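Local structure of beta-galacturonidase (Eisenbergiella tayi, 6NCW) at residues 428-431 with 432-436; 446-449 with 450-454; 494-497 with 498-502. The protein is a glycoside hydrolase family 2 beta-galacturonidase, which cleaves beta-linked galacturonic acid from glycosides and probably belongs to the wider beta-hexuronidase group. All blocks are in the same frame, centred on the assembly; numbering follows the deposited sequence.

Contact 1: 428-431 with 432-436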
ATOM      1  N   ASN A 428     -17.762   7.233 -26.575  1.00 22.75           N
ATOM      2  CA  ASN A 428     -17.178   6.684 -25.355  1.00 23.65           C
ATOM      3  C   ASN A 428     -17.786   5.308 -25.105  1.00 21.30           C
ATOM      4  O   ASN A 428     -19.012   5.183 -24.986  1.00 23.93           O
ATOM      5  CB  ASN A 428     -17.459   7.604 -24.169  1.00 17.93           C
ATOM      6  CG  ASN A 428     -16.966   9.016 -24.403  1.00 21.14           C
ATOM      7  OD1 ASN A 428     -16.109   9.246 -25.260  1.00 20.93           O
ATOM      8  ND2 ASN A 428     -17.489   9.971 -23.635  1.00 18.93           N
ATOM      9  N   ILE A 429     -16.952   4.279 -25.039  1.00 18.50           N
ATOM     10  CA  ILE A 429     -17.444   2.916 -24.816  1.00 25.76           C
ATOM     11  C   ILE A 429     -16.569   2.241 -23.775  1.00 19.72           C
ATOM     12  O   ILE A 429     -15.348   2.443 -23.747  1.00 18.45           O
ATOM     13  CB  ILE A 429     -17.478   2.064 -26.112  1.00 22.69           C
ATOM     14  CG1 ILE A 429     -16.073   1.818 -26.650  1.00 18.93           C
ATOM     15  CG2 ILE A 429     -18.394   2.693 -27.167  1.00 23.89           C
ATOM     16  CD1 ILE A 429     -16.024   0.839 -27.841  1.00 17.79           C
ATOM     17  N   TYR A 430     -17.189   1.413 -22.928  1.00 16.69           N
ATOM     18  CA  TYR A 430     -16.443   0.661 -21.913  1.00 20.35           C
ATOM     19  C   TYR A 430     -16.758  -0.842 -21.885  1.00 24.98           C
ATOM     20  O   TYR A 430     -17.023  -1.409 -20.823  1.00 21.20           O
ATOM     21  CB  TYR A 430     -16.710   1.280 -20.552  1.00 23.28           C
ATOM     22  CG  TYR A 430     -16.137   2.674 -20.394  1.00 20.71           C
ATOM     23  CD1 TYR A 430     -16.870   3.791 -20.753  1.00 22.16           C
ATOM     24  CD2 TYR A 430     -14.856   2.861 -19.871  1.00 20.75           C
ATOM     25  CE1 TYR A 430     -16.347   5.067 -20.577  1.00 25.40           C
ATOM     26  CE2 TYR A 430     -14.334   4.120 -19.694  1.00 19.18           C
ATOM     27  CZ  TYR A 430     -15.080   5.219 -20.050  1.00 20.90           C
ATOM     28  OH  TYR A 430     -14.550   6.483 -19.871  1.00 28.17           O
ATOM     29  N   PRO A 431     -16.694  -1.533 -23.026  1.00 24.34           N
ATOM     30  CA  PRO A 431     -16.829  -2.998 -22.982  1.00 24.90           C
ATOM     31  C   PRO A 431     -15.649  -3.595 -22.234  1.00 24.59           C
ATOM     32  O   PRO A 431     -14.514  -3.110 -22.342  1.00 23.85           O
ATOM     33  CB  PRO A 431     -16.818  -3.411 -24.459  1.00 23.32           C
ATOM     34  CG  PRO A 431     -15.978  -2.287 -25.119  1.00 20.70           C
ATOM     35  CD  PRO A 431     -16.452  -1.051 -24.403  1.00 19.89           C
ATOM     36  N   LYS A 432     -15.943  -4.634 -21.453  1.00 22.40           N
ATOM     37  CA  LYS A 432     -15.048  -5.352 -20.550  1.00 22.02           C
ATOM     38  C   LYS A 432     -14.801  -4.567 -19.263  1.00 25.01           C
ATOM     39  O   LYS A 432     -14.053  -5.044 -18.382  1.00 24.55           O
ATOM     40  CB  LYS A 432     -13.717  -5.747 -21.211  1.00 23.14           C
ATOM     41  CG  LYS A 432     -13.917  -6.876 -22.228  1.00 25.38           C
ATOM     42  CD  LYS A 432     -14.851  -7.935 -21.625  1.00 32.01           C
ATOM     43  CE  LYS A 432     -14.900  -9.223 -22.449  1.00 37.02           C
ATOM     44  NZ  LYS A 432     -13.586  -9.935 -22.420  1.00 39.90           N
ATOM     45  N   TRP A 433     -15.435  -3.407 -19.081  1.00 22.88           N
ATOM     46  CA  TRP A 433     -15.467  -2.791 -17.760  1.00 21.71           C
ATOM     47  C   TRP A 433     -16.906  -2.644 -17.277  1.00 20.12           C
ATOM     48  O   TRP A 433     -17.304  -3.363 -16.366  1.00 24.94           O
ATOM     49  CB  TRP A 433     -14.704  -1.465 -17.736  1.00 17.30           C
ATOM     50  CG  TRP A 433     -14.631  -0.921 -16.335  1.00 21.31           C
ATOM     51  CD1 TRP A 433     -15.297   0.159 -15.840  1.00 20.74           C
ATOM     52  CD2 TRP A 433     -13.902  -1.482 -15.228  1.00 18.51           C
ATOM     53  NE1 TRP A 433     -15.012   0.331 -14.500  1.00 17.98           N
ATOM     54  CE2 TRP A 433     -14.158  -0.665 -14.100  1.00 19.66           C
ATOM     55  CE3 TRP A 433     -13.045  -2.576 -15.088  1.00 18.34           C
ATOM     56  CZ2 TRP A 433     -13.595  -0.916 -12.848  1.00 14.79           C
ATOM     57  CZ3 TRP A 433     -12.483  -2.832 -13.821  1.00 16.91           C
ATOM     58  CH2 TRP A 433     -12.758  -2.002 -12.736  1.00 19.27           C
ATOM     59  N   TYR A 434     -17.701  -1.761 -17.866  1.00 20.36           N
ATOM     60  CA  TYR A 434     -19.099  -1.594 -17.486  1.00 26.22           C
ATOM     61  C   TYR A 434     -20.047  -2.574 -18.180  1.00 31.60           C
ATOM     62  O   TYR A 434     -21.205  -2.649 -17.779  1.00 35.56           O
ATOM     63  CB  TYR A 434     -19.554  -0.161 -17.792  1.00 21.42           C
ATOM     64  CG  TYR A 434     -18.945   0.899 -16.901  1.00 25.38           C
ATOM     65  CD1 TYR A 434     -18.943   0.757 -15.513  1.00 23.77           C
ATOM     66  CD2 TYR A 434     -18.371   2.050 -17.446  1.00 25.01           C
ATOM     67  CE1 TYR A 434     -18.383   1.734 -14.684  1.00 25.11           C
ATOM     68  CE2 TYR A 434     -17.804   3.026 -16.632  1.00 26.05           C
ATOM     69  CZ  TYR A 434     -17.815   2.860 -15.245  1.00 26.76           C
ATOM     70  OH  TYR A 434     -17.266   3.829 -14.431  1.00 28.24           O
ATOM     71  N   HIS A 435     -19.609  -3.287 -19.225  1.00 34.94           N
ATOM     72  CA  HIS A 435     -20.432  -4.253 -19.961  1.00 33.95           C
ATOM     73  C   HIS A 435     -19.580  -5.474 -20.255  1.00 32.86           C
ATOM     74  O   HIS A 435     -18.498  -5.336 -20.831  1.00 31.60           O
ATOM     75  CB  HIS A 435     -20.939  -3.689 -21.303  1.00 35.32           C
ATOM     76  CG  HIS A 435     -21.567  -2.340 -21.196  1.00 36.37           C
ATOM     77  ND1 HIS A 435     -22.801  -2.137 -20.610  1.00 42.65           N
ATOM     78  CD2 HIS A 435     -21.131  -1.120 -21.592  1.00 37.74           C
ATOM     79  CE1 HIS A 435     -23.101  -0.849 -20.653  1.00 44.09           C
ATOM     80  NE2 HIS A 435     -22.102  -0.208 -21.238  1.00 43.35           N
ATOM     81  N   ASP A 436     -20.054  -6.664 -19.896  1.00 29.65           N
ATOM     82  CA  ASP A 436     -19.277  -7.865 -20.198  1.00 32.01           C
ATOM     83  C   ASP A 436     -19.728  -8.408 -21.548  1.00 36.52           C
ATOM     84  O   ASP A 436     -20.637  -9.229 -21.649  1.00 42.66           O
ATOM     85  CB  ASP A 436     -19.388  -8.888 -19.080  1.00 44.02           C
ATOM     86  CG  ASP A 436     -18.484  -8.540 -17.903  1.00 53.62           C
ATOM     87  OD1 ASP A 436     -17.300  -8.173 -18.150  1.00 48.10           O
ATOM     88  OD2 ASP A 436     -18.965  -8.597 -16.744  1.00 61.23           O
TER

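Contact 2: 446-449 with 450-454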
ATOM      1  N   LEU A 446     -21.913  -1.111 -32.684  1.00 27.62           N
ATOM      2  CA  LEU A 446     -22.014   0.351 -32.707  1.00 24.90           C
ATOM      3  C   LEU A 446     -21.635   0.915 -34.074  1.00 23.98           C
ATOM      4  O   LEU A 446     -22.328   1.790 -34.609  1.00 25.66           O
ATOM      5  CB  LEU A 446     -21.126   0.957 -31.623  1.00 24.76           C
ATOM      6  CG  LEU A 446     -20.999   2.495 -31.637  1.00 26.47           C
ATOM      7  CD1 LEU A 446     -22.352   3.205 -31.455  1.00 24.57           C
ATOM      8  CD2 LEU A 446     -19.992   2.958 -30.575  1.00 21.69           C
ATOM      9  N   TYR A 447     -20.536   0.429 -34.654  1.00 27.06           N
ATOM     10  CA  TYR A 447     -20.062   0.993 -35.917  1.00 29.17           C
ATOM     11  C   TYR A 447     -21.067   0.754 -37.039  1.00 29.33           C
ATOM     12  O   TYR A 447     -21.396   1.672 -37.800  1.00 24.20           O
ATOM     13  CB  TYR A 447     -18.701   0.414 -36.296  1.00 26.39           C
ATOM     14  CG  TYR A 447     -18.128   1.139 -37.484  1.00 28.89           C
ATOM     15  CD1 TYR A 447     -17.657   2.444 -37.359  1.00 26.46           C
ATOM     16  CD2 TYR A 447     -18.114   0.551 -38.746  1.00 31.15           C
ATOM     17  CE1 TYR A 447     -17.153   3.129 -38.442  1.00 24.95           C
ATOM     18  CE2 TYR A 447     -17.612   1.234 -39.842  1.00 31.16           C
ATOM     19  CZ  TYR A 447     -17.138   2.519 -39.685  1.00 28.85           C
ATOM     20  OH  TYR A 447     -16.646   3.203 -40.773  1.00 27.44           O
ATOM     21  N   GLN A 448     -21.574  -0.474 -37.141  1.00 28.97           N
ATOM     22  CA  GLN A 448     -22.564  -0.803 -38.160  1.00 29.27           C
ATOM     23  C   GLN A 448     -23.820   0.046 -38.011  1.00 28.18           C
ATOM     24  O   GLN A 448     -24.340   0.570 -38.998  1.00 27.78           O
ATOM     25  CB  GLN A 448     -22.894  -2.294 -38.090  1.00 28.46           C
ATOM     26  CG  GLN A 448     -22.408  -3.096 -39.285  1.00 41.53           C
ATOM     27  CD  GLN A 448     -20.892  -3.113 -39.434  1.00 49.83           C
ATOM     28  OE1 GLN A 448     -20.189  -3.817 -38.696  1.00 58.43           O
ATOM     29  NE2 GLN A 448     -20.378  -2.351 -40.408  1.00 52.41           N
ATOM     30  N   TRP A 449     -24.312   0.209 -36.784  1.00 25.92           N
ATOM     31  CA  TRP A 449     -25.455   1.089 -36.574  1.00 28.30           C
ATOM     32  C   TRP A 449     -25.167   2.505 -37.061  1.00 32.16           C
ATOM     33  O   TRP A 449     -26.026   3.134 -37.688  1.00 28.46           O
ATOM     34  CB  TRP A 449     -25.853   1.126 -35.099  1.00 24.04           C
ATOM     35  CG  TRP A 449     -26.929   2.124 -34.869  1.00 27.03           C
ATOM     36  CD1 TRP A 449     -28.275   1.932 -35.021  1.00 27.55           C
ATOM     37  CD2 TRP A 449     -26.762   3.496 -34.473  1.00 28.32           C
ATOM     38  NE1 TRP A 449     -28.952   3.094 -34.738  1.00 30.75           N
ATOM     39  CE2 TRP A 449     -28.047   4.069 -34.400  1.00 28.28           C
ATOM     40  CE3 TRP A 449     -25.652   4.287 -34.159  1.00 27.41           C
ATOM     41  CZ2 TRP A 449     -28.254   5.395 -34.025  1.00 29.19           C
ATOM     42  CZ3 TRP A 449     -25.862   5.612 -33.790  1.00 28.00           C
ATOM     43  CH2 TRP A 449     -27.150   6.150 -33.728  1.00 31.32           C
ATOM     44  N   ILE A 450     -23.975   3.041 -36.758  1.00 26.86           N
ATOM     45  CA  ILE A 450     -23.653   4.385 -37.225  1.00 26.05           C
ATOM     46  C   ILE A 450     -23.702   4.438 -38.746  1.00 29.01           C
ATOM     47  O   ILE A 450     -24.257   5.379 -39.322  1.00 29.75           O
ATOM     48  CB  ILE A 450     -22.283   4.845 -36.690  1.00 23.03           C
ATOM     49  CG1 ILE A 450     -22.345   5.139 -35.188  1.00 21.55           C
ATOM     50  CG2 ILE A 450     -21.837   6.092 -37.398  1.00 26.68           C
ATOM     51  CD1 ILE A 450     -20.969   5.234 -34.554  1.00 23.99           C
ATOM     52  N   GLN A 451     -23.151   3.416 -39.424  1.00 28.02           N
ATOM     53  CA  GLN A 451     -23.075   3.467 -40.884  1.00 33.06           C
ATOM     54  C   GLN A 451     -24.416   3.195 -41.561  1.00 33.20           C
ATOM     55  O   GLN A 451     -24.689   3.771 -42.620  1.00 35.85           O
ATOM     56  CB  GLN A 451     -22.037   2.478 -41.410  1.00 28.44           C
ATOM     57  CG  GLN A 451     -20.680   2.642 -40.812  1.00 29.10           C
ATOM     58  CD  GLN A 451     -20.183   4.069 -40.892  1.00 29.76           C
ATOM     59  OE1 GLN A 451     -20.099   4.647 -41.973  1.00 31.95           O
ATOM     60  NE2 GLN A 451     -19.862   4.649 -39.746  1.00 27.78           N
ATOM     61  N   ASN A 452     -25.259   2.335 -40.988  1.00 31.29           N
ATOM     62  CA  ASN A 452     -26.523   1.953 -41.617  1.00 37.26           C
ATOM     63  C   ASN A 452     -27.735   2.741 -41.126  1.00 35.86           C
ATOM     64  O   ASN A 452     -28.740   2.792 -41.844  1.00 34.91           O
ATOM     65  CB  ASN A 452     -26.823   0.464 -41.385  1.00 33.77           C
ATOM     66  CG  ASN A 452     -25.718  -0.450 -41.874  1.00 33.56           C
ATOM     67  OD1 ASN A 452     -24.991  -0.123 -42.809  1.00 41.85           O
ATOM     68  ND2 ASN A 452     -25.590  -1.609 -41.240  1.00 39.08           N
ATOM     69  N   GLU A 453     -27.694   3.328 -39.922  1.00 33.65           N
ATOM     70  CA  GLU A 453     -28.905   3.865 -39.307  1.00 31.86           C
ATOM     71  C   GLU A 453     -28.805   5.311 -38.839  1.00 32.80           C
ATOM     72  O   GLU A 453     -29.781   5.827 -38.283  1.00 35.98           O
ATOM     73  CB  GLU A 453     -29.330   3.004 -38.105  1.00 32.36           C
ATOM     74  CG  GLU A 453     -29.475   1.527 -38.399  1.00 39.06           C
ATOM     75  CD  GLU A 453     -30.617   1.237 -39.359  1.00 51.07           C
ATOM     76  OE1 GLU A 453     -31.604   2.016 -39.373  1.00 52.56           O
ATOM     77  OE2 GLU A 453     -30.528   0.233 -40.106  1.00 55.06           O
ATOM     78  N   SER A 454     -27.679   5.981 -39.032  1.00 28.81           N
ATOM     79  CA  SER A 454     -27.534   7.337 -38.522  1.00 32.82           C
ATOM     80  C   SER A 454     -26.994   8.264 -39.602  1.00 28.50           C
ATOM     81  O   SER A 454     -26.361   7.833 -40.574  1.00 26.39           O
ATOM     82  CB  SER A 454     -26.593   7.386 -37.316  1.00 31.17           C
ATOM     83  OG  SER A 454     -25.251   7.454 -37.769  1.00 27.03           O
TER

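Contact 3: 494-497 with 498-502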
ATOM      1  N   GLN A 494      -9.098  -4.164 -25.414  1.00 19.41           N
ATOM      2  CA  GLN A 494      -9.711  -2.926 -25.912  1.00 20.40           C
ATOM      3  C   GLN A 494      -8.900  -2.289 -27.035  1.00 18.67           C
ATOM      4  O   GLN A 494      -9.463  -1.856 -28.045  1.00 18.26           O
ATOM      5  CB  GLN A 494      -9.891  -1.930 -24.761  1.00 18.16           C
ATOM      6  CG  GLN A 494     -10.986  -2.362 -23.793  1.00 19.40           C
ATOM      7  CD  GLN A 494     -10.989  -1.549 -22.521  1.00 19.11           C
ATOM      8  OE1 GLN A 494     -10.046  -0.807 -22.256  1.00 19.47           O
ATOM      9  NE2 GLN A 494     -12.057  -1.675 -21.726  1.00 17.57           N
ATOM     10  N   LEU A 495      -7.575  -2.217 -26.875  1.00 19.81           N
ATOM     11  CA  LEU A 495      -6.755  -1.536 -27.869  1.00 19.88           C
ATOM     12  C   LEU A 495      -6.645  -2.369 -29.139  1.00 25.44           C
ATOM     13  O   LEU A 495      -6.676  -1.828 -30.256  1.00 22.16           O
ATOM     14  CB  LEU A 495      -5.366  -1.229 -27.292  1.00 18.30           C
ATOM     15  CG  LEU A 495      -5.304  -0.113 -26.217  1.00 18.22           C
ATOM     16  CD1 LEU A 495      -3.912   0.014 -25.637  1.00 16.93           C
ATOM     17  CD2 LEU A 495      -5.740   1.256 -26.757  1.00 16.82           C
ATOM     18  N   GLN A 496      -6.513  -3.688 -28.983  1.00 22.21           N
ATOM     19  CA  GLN A 496      -6.474  -4.575 -30.138  1.00 24.29           C
ATOM     20  C   GLN A 496      -7.726  -4.406 -30.997  1.00 25.91           C
ATOM     21  O   GLN A 496      -7.636  -4.345 -32.226  1.00 25.76           O
ATOM     22  CB  GLN A 496      -6.295  -6.020 -29.661  1.00 24.71           C
ATOM     23  CG  GLN A 496      -6.809  -7.103 -30.591  1.00 37.48           C
ATOM     24  CD  GLN A 496      -6.021  -7.235 -31.888  1.00 50.23           C
ATOM     25  OE1 GLN A 496      -4.803  -7.001 -31.927  1.00 55.49           O
ATOM     26  NE2 GLN A 496      -6.721  -7.618 -32.970  1.00 46.96           N
ATOM     27  N   ALA A 497      -8.891  -4.237 -30.370  1.00 22.37           N
ATOM     28  CA  ALA A 497     -10.116  -4.103 -31.150  1.00 21.60           C
ATOM     29  C   ALA A 497     -10.186  -2.755 -31.868  1.00 27.45           C
ATOM     30  O   ALA A 497     -10.498  -2.709 -33.061  1.00 24.35           O
ATOM     31  CB  ALA A 497     -11.342  -4.316 -30.268  1.00 21.39           C
ATOM     32  N   VAL A 498      -9.904  -1.642 -31.169  1.00 21.33           N
ATOM     33  CA  VAL A 498     -10.076  -0.328 -31.795  1.00 21.01           C
ATOM     34  C   VAL A 498      -9.131  -0.167 -32.985  1.00 23.03           C
ATOM     35  O   VAL A 498      -9.520   0.349 -34.035  1.00 28.02           O
ATOM     36  CB  VAL A 498      -9.901   0.822 -30.768  1.00 24.72           C
ATOM     37  CG1 VAL A 498     -10.951   0.726 -29.667  1.00 21.80           C
ATOM     38  CG2 VAL A 498      -8.517   0.809 -30.147  1.00 20.88           C
ATOM     39  N   PHE A 499      -7.886  -0.622 -32.852  1.00 20.63           N
ATOM     40  CA  PHE A 499      -6.918  -0.482 -33.932  1.00 25.47           C
ATOM     41  C   PHE A 499      -7.157  -1.439 -35.097  1.00 26.53           C
ATOM     42  O   PHE A 499      -6.559  -1.245 -36.157  1.00 31.10           O
ATOM     43  CB  PHE A 499      -5.504  -0.661 -33.375  1.00 23.39           C
ATOM     44  CG  PHE A 499      -5.023   0.524 -32.590  1.00 20.47           C
ATOM     45  CD1 PHE A 499      -5.120   1.804 -33.123  1.00 24.01           C
ATOM     46  CD2 PHE A 499      -4.520   0.372 -31.316  1.00 21.19           C
ATOM     47  CE1 PHE A 499      -4.698   2.923 -32.399  1.00 22.42           C
ATOM     48  CE2 PHE A 499      -4.093   1.490 -30.576  1.00 26.27           C
ATOM     49  CZ  PHE A 499      -4.174   2.766 -31.132  1.00 19.30           C
ATOM     50  N   SER A 500      -8.014  -2.448 -34.948  1.00 30.07           N
ATOM     51  CA  SER A 500      -8.374  -3.314 -36.062  1.00 28.02           C
ATOM     52  C   SER A 500      -9.780  -3.047 -36.592  1.00 33.04           C
ATOM     53  O   SER A 500     -10.221  -3.740 -37.513  1.00 31.58           O
ATOM     54  CB  SER A 500      -8.224  -4.784 -35.656  1.00 30.28           C
ATOM     55  OG  SER A 500      -9.122  -5.125 -34.623  1.00 32.80           O
ATOM     56  N   ARG A 501     -10.484  -2.047 -36.060  1.00 27.80           N
ATOM     57  CA  ARG A 501     -11.807  -1.671 -36.547  1.00 29.81           C
ATOM     58  C   ARG A 501     -11.650  -0.797 -37.796  1.00 31.40           C
ATOM     59  O   ARG A 501     -11.262   0.375 -37.705  1.00 31.33           O
ATOM     60  CB  ARG A 501     -12.568  -0.952 -35.435  1.00 26.44           C
ATOM     61  CG  ARG A 501     -13.953  -0.436 -35.784  1.00 27.86           C
ATOM     62  CD  ARG A 501     -14.886  -1.548 -36.266  1.00 28.43           C
ATOM     63  NE  ARG A 501     -15.013  -1.503 -37.717  1.00 38.22           N
ATOM     64  CZ  ARG A 501     -15.797  -2.299 -38.437  1.00 39.24           C
ATOM     65  NH1 ARG A 501     -16.546  -3.225 -37.844  1.00 32.29           N
ATOM     66  NH2 ARG A 501     -15.829  -2.158 -39.756  1.00 37.70           N
ATOM     67  N   GLU A 502     -11.925  -1.368 -38.968  1.00 31.41           N
ATOM     68  CA  GLU A 502     -11.867  -0.600 -40.207  1.00 31.90           C
ATOM     69  C   GLU A 502     -12.868   0.538 -40.162  1.00 25.70           C
ATOM     70  O   GLU A 502     -14.031   0.338 -39.799  1.00 29.83           O
ATOM     71  CB  GLU A 502     -12.168  -1.494 -41.417  1.00 35.26           C
ATOM     72  CG  GLU A 502     -10.926  -1.971 -42.157  1.00 45.53           C
ATOM     73  CD  GLU A 502     -11.250  -3.039 -43.203  1.00 65.72           C
ATOM     74  OE1 GLU A 502     -12.276  -2.889 -43.918  1.00 60.01           O
ATOM     75  OE2 GLU A 502     -10.489  -4.036 -43.294  1.00 64.35           O
TER

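Contact 1: 428-431 with 432-436
Tyr-430 and Tyr-434 meet as an edge-to-face aromatic pair in a beta-alpha loop of the TIM barrel, the turn that leaves strand 425-428 for helix 439-453. The edge of Tyr-434 is directed at the face of Tyr-430, with ring centroids 5.4 Å apart and planes at 66°. The closest side-chain touch is at Tyr-430 CB, 3.6 Å from Tyr-434 CD2. The compact part is the backbone turn, where the chain doubles back: Tyr-430 O accepts two amides, Trp-433 N at 3.1 Å, 45° out of the carbonyl plane, and Tyr-434 N within that plane. Both phenol hydroxyls are held from outside, Tyr-430 OH by Glu-465 and Tyr-434 OH by Lys-532. Glu-465, Lys-532 and Tyr-434 all belong to the galacturonate site, and a glycerol lies beside Tyr-434. The Trp-433 indole, placed by a CG anti to the backbone N (chi1 -174°), reaches Phe-522 of a neighbouring subunit edge-to-face. The other side is looser. The exposed His-435 ring has CD2 4.2 Å from Tyr-430 O, while the bent chain of Lys-432 leads to a salt bridge with Glu-493. Across the turn, Lys-432 N donates to His-435 O at 2.7 Å.

Contact 2: 446-449 with 450-454
One face of the Tyr-447 ring carries the side chain of Gln-451, and one face of the Trp-449 indole carries Glu-453 and Ser-454. Over Tyr-447 the Gln-451 amide, folded back by a bend at chi2 (-52°), lies nearly flat, its plane 17° from the ring, with Gln-451 NE2 3.4 Å from Tyr-447 CE1. Gln-451 OE1 accepts from Gly-458 N, which helps hold the amide there. Gln-451 CG makes a CH-pi contact with the same ring, 3.9 Å from its centroid. On the indole, Glu-453 CB lies 3.4 Å from Trp-449 NE1 above the pyrrole, and Ser-454 CB sits over the six-membered ring in a second CH-pi contact. Ile-450 crosses Trp-449 at about a right angle, with Ile-450 CG1 3.6 Å from Trp-449 CE3. Ile-450 CD1 meets Leu-446 CD1 at 4.0 Å, on the side of helix 439-453 that packs against strand 425-428 of the TIM barrel. Four i to i+4 backbone bonds run through the last two turns. Ser-454 OG donates to Ile-450 O at 2.8 Å, on a lone pair. A hydroxyl thus serves a helix-end carbonyl whose backbone bond from Ser-454 N is weak.

Contact 3: 494-497 with 498-502
Val-498, Ala-497 and Leu-495 carry most of this contact, in the last turns of helix 484-500, which links strands 461-466 and 504-509 as the helix of a beta-alpha-beta unit in the TIM barrel. Val-498 straddles the carbonyls one turn back. Val-498 CG1 lies 3.4 Å from Gln-494 O and Val-498 CG2 3.2 Å from Leu-495 O; with chi1 at -62° CG1 stands opposite the carbonyl carbon and CG2 falls between N and C, which leaves CG1 at Gln-494 O and CG2 near both oxygens. Toward the barrel, Val-498 packs on Ile-463 and Val-507. Leu-495 runs alongside Phe-499, both pointing the same way, and Leu-495 CD2 meets Phe-499 CE2 at 4.2 Å. The base of that ring leans on the backbone as well, with Phe-499 CD2 3.3 Å from Leu-495 O, the same oxygen that accepts Phe-499 N in a nearly straight bond (169° at the hydrogen). Helix 544-553 packs against both Leu-495 and Phe-499. Ala-497, whose side chain touches Val-439 of helix 439-453, also offers its carbonyl: Ala-497 O accepts Ser-500 N at 3.1 Å from well above the carbonyl plane, an i to i+3 bond, while the i to i+4 bond from Ser-500 N to Gln-496 O is weak. Ser-500 OG lies within bonding distance of both Gln-496 O and Ala-497 O, and which of the two receives its proton is not settled. Arg-501 salt-bridges Asp-444 through NH1, while its NE and NH2 grip one oxygen side-on, with Arg-501 NE 2.9 Å from Glu-502 O.

How the contacts relate
The three contacts follow one another along the TIM-barrel domain: contact 1 in the loop after strand 425-428, contact 2 at the end of the next helix, 439-453, and contact 3 at the end of helix 484-500, after strand 461-466. Their centres lie about 19 Å (1 and 2), 14 Å (1 and 3) and 17 Å (2 and 3) apart. Ile-429 packs on Leu-446, Gln-494 NE2 probably hydrogen-bonds Pro-431 O, and Tyr-447 lies against Arg-501, so each touches the other two. Two successive barrel helices thus pack together and against the loop that carries Tyr-434 of the galacturonate site, while contacts 2 and 3 stand farther from it.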